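Local coordinates for putative glycosyltransferase (Mannosyltransferase) involved in glycosylating the PBCV-1 major capsid protein (PDB 2P73) that probably transfers a sugar from a nucleotide donor, binding UDP and manganese in this N-terminal GT-A-like domain of a larger viral glycosyltransferase, at residues N104-T109 and P166-V171. Numbering follows the deposited sequence.
Sequences NILYHT and PGRYIV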
# COMPACT_ATOMS: atom_id res chain seq x y z
N ASN A 104 -5.62 -18.94 5.78
CA ASN A 104 -4.64 -18.90 6.86
C ASN A 104 -3.78 -17.64 6.79
O ASN A 104 -3.17 -17.26 7.78
CB ASN A 104 -3.75 -20.16 6.77
CG ASN A 104 -2.69 -20.24 7.89
OD1 ASN A 104 -3.00 -20.23 9.09
ND2 ASN A 104 -1.42 -20.36 7.48
N ILE A 105 -3.78 -16.97 5.63
CA ILE A 105 -2.86 -15.87 5.35
C ILE A 105 -3.39 -14.49 5.77
O ILE A 105 -4.46 -14.06 5.35
CB ILE A 105 -2.49 -15.82 3.85
CG1 ILE A 105 -1.90 -17.17 3.38
CG2 ILE A 105 -1.57 -14.63 3.56
CD1 ILE A 105 -0.65 -17.67 4.15
N LEU A 106 -2.60 -13.77 6.57
CA LEU A 106 -3.00 -12.47 7.07
C LEU A 106 -2.42 -11.29 6.27
O LEU A 106 -3.05 -10.23 6.21
CB LEU A 106 -2.61 -12.33 8.55
CG LEU A 106 -3.34 -13.18 9.60
CD1 LEU A 106 -2.55 -13.18 10.91
CD2 LEU A 106 -4.80 -12.74 9.81
N TYR A 107 -1.24 -11.47 5.69
CA TYR A 107 -0.57 -10.41 4.92
C TYR A 107 -0.07 -10.95 3.59
O TYR A 107 0.57 -12.01 3.55
CB TYR A 107 0.63 -9.84 5.69
CG TYR A 107 0.31 -8.88 6.81
CD1 TYR A 107 0.39 -7.50 6.62
CD2 TYR A 107 -0.02 -9.35 8.08
CE1 TYR A 107 0.10 -6.62 7.65
CE2 TYR A 107 -0.31 -8.47 9.12
CZ TYR A 107 -0.25 -7.10 8.90
OH TYR A 107 -0.53 -6.23 9.95
N HIS A 108 -0.34 -10.22 2.50
CA HIS A 108 0.39 -10.46 1.26
C HIS A 108 1.26 -9.26 1.02
O HIS A 108 0.77 -8.12 0.99
CB HIS A 108 -0.52 -10.71 0.07
CG HIS A 108 -1.26 -12.01 0.14
ND1 HIS A 108 -2.52 -12.12 0.69
CD2 HIS A 108 -0.91 -13.25 -0.27
CE1 HIS A 108 -2.92 -13.37 0.61
NE2 HIS A 108 -1.97 -14.08 0.04
N THR A 109 2.55 -9.52 0.86
CA THR A 109 3.54 -8.47 0.74
C THR A 109 4.44 -8.72 -0.46
O THR A 109 4.26 -9.73 -1.14
CB THR A 109 4.35 -8.30 2.06
OG1 THR A 109 5.19 -7.16 1.94
CG2 THR A 109 5.21 -9.49 2.36
N PRO A 166 4.15 -16.81 12.16
CA PRO A 166 4.76 -17.77 11.24
C PRO A 166 3.71 -18.48 10.38
O PRO A 166 2.66 -18.87 10.89
CB PRO A 166 5.45 -18.78 12.18
CG PRO A 166 4.84 -18.53 13.55
CD PRO A 166 4.57 -17.06 13.55
N GLY A 167 3.99 -18.57 9.08
CA GLY A 167 3.11 -19.20 8.12
C GLY A 167 1.85 -18.43 7.75
O GLY A 167 1.02 -18.96 7.00
N ARG A 168 1.69 -17.21 8.27
CA ARG A 168 0.48 -16.42 8.01
C ARG A 168 0.74 -15.18 7.14
O ARG A 168 -0.03 -14.21 7.14
CB ARG A 168 -0.23 -16.06 9.32
CG ARG A 168 -0.73 -17.31 10.12
CD ARG A 168 -1.78 -16.94 11.19
NE ARG A 168 -3.11 -16.76 10.61
CZ ARG A 168 -4.20 -16.33 11.26
NH1 ARG A 168 -4.13 -16.01 12.56
NH2 ARG A 168 -5.35 -16.21 10.62
N TYR A 169 1.83 -15.22 6.38
CA TYR A 169 2.17 -14.15 5.44
C TYR A 169 2.89 -14.74 4.23
O TYR A 169 3.46 -15.84 4.29
CB TYR A 169 3.06 -13.08 6.10
CG TYR A 169 4.42 -13.60 6.52
CD1 TYR A 169 5.51 -13.54 5.64
CD2 TYR A 169 4.62 -14.15 7.79
CE1 TYR A 169 6.77 -14.02 6.03
CE2 TYR A 169 5.87 -14.64 8.18
CZ TYR A 169 6.94 -14.57 7.30
OH TYR A 169 8.17 -15.05 7.69
N ILE A 170 2.84 -13.99 3.13
CA ILE A 170 3.51 -14.40 1.91
C ILE A 170 4.23 -13.21 1.32
O ILE A 170 3.67 -12.11 1.27
CB ILE A 170 2.52 -14.99 0.85
CG1 ILE A 170 1.77 -16.20 1.41
CG2 ILE A 170 3.26 -15.37 -0.44
CD1 ILE A 170 0.74 -16.81 0.44
N VAL A 171 5.47 -13.42 0.90
CA VAL A 171 6.23 -12.42 0.18
C VAL A 171 6.23 -12.80 -1.30
O VAL A 171 6.77 -13.84 -1.66
CB VAL A 171 7.69 -12.28 0.73
CG1 VAL A 171 8.41 -11.15 0.04
CG2 VAL A 171 7.68 -12.04 2.25
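The guanidinium of R168 carries L106 on one face, CD1 lying 3.4 Å above its plane and offset toward the rim, while the carbonyl of N104 meets its edge. There NE donates to N104 O over 2.9 Å, with an N-H...O angle of 171° and the acceptor essentially in the guanidinium plane; a bend at chi3 (80°) turns the group to this carbonyl. The H108 ring has I105 CG2 over one face, and I170 CD1 approaches obliquely, 3.9 Å from NE2, while I105 CD1 packs against I170 CG1. Backbone pairing begins at R168 O, which takes the N-H of L106 from above its carbonyl plane (2.7 Å) and a weaker, longer bond from Y107 N. Regular parallel pairing follows: I170 N donates to Y107 O, and I170 O accepts from T109 N; the strand axes diverge by just 8°. On the face opposite H108 and I170, T109 CG2 touches V171 CG2 at 3.6 Å. This pair closes one side of the central sheet of a GT-A-type domain; the T109 side chain lies about 13 Å from the bound UDP. Strand 169-172 is outermost in the chain's mixed six-stranded sheet, strand 124-128 flanks 107-110 on its other side, helix 153-164 packs on Y107, T109 and Y169, whose ring stacks with F162, and helix 132-140 receives Y107 OH through a hydrogen bond to E135.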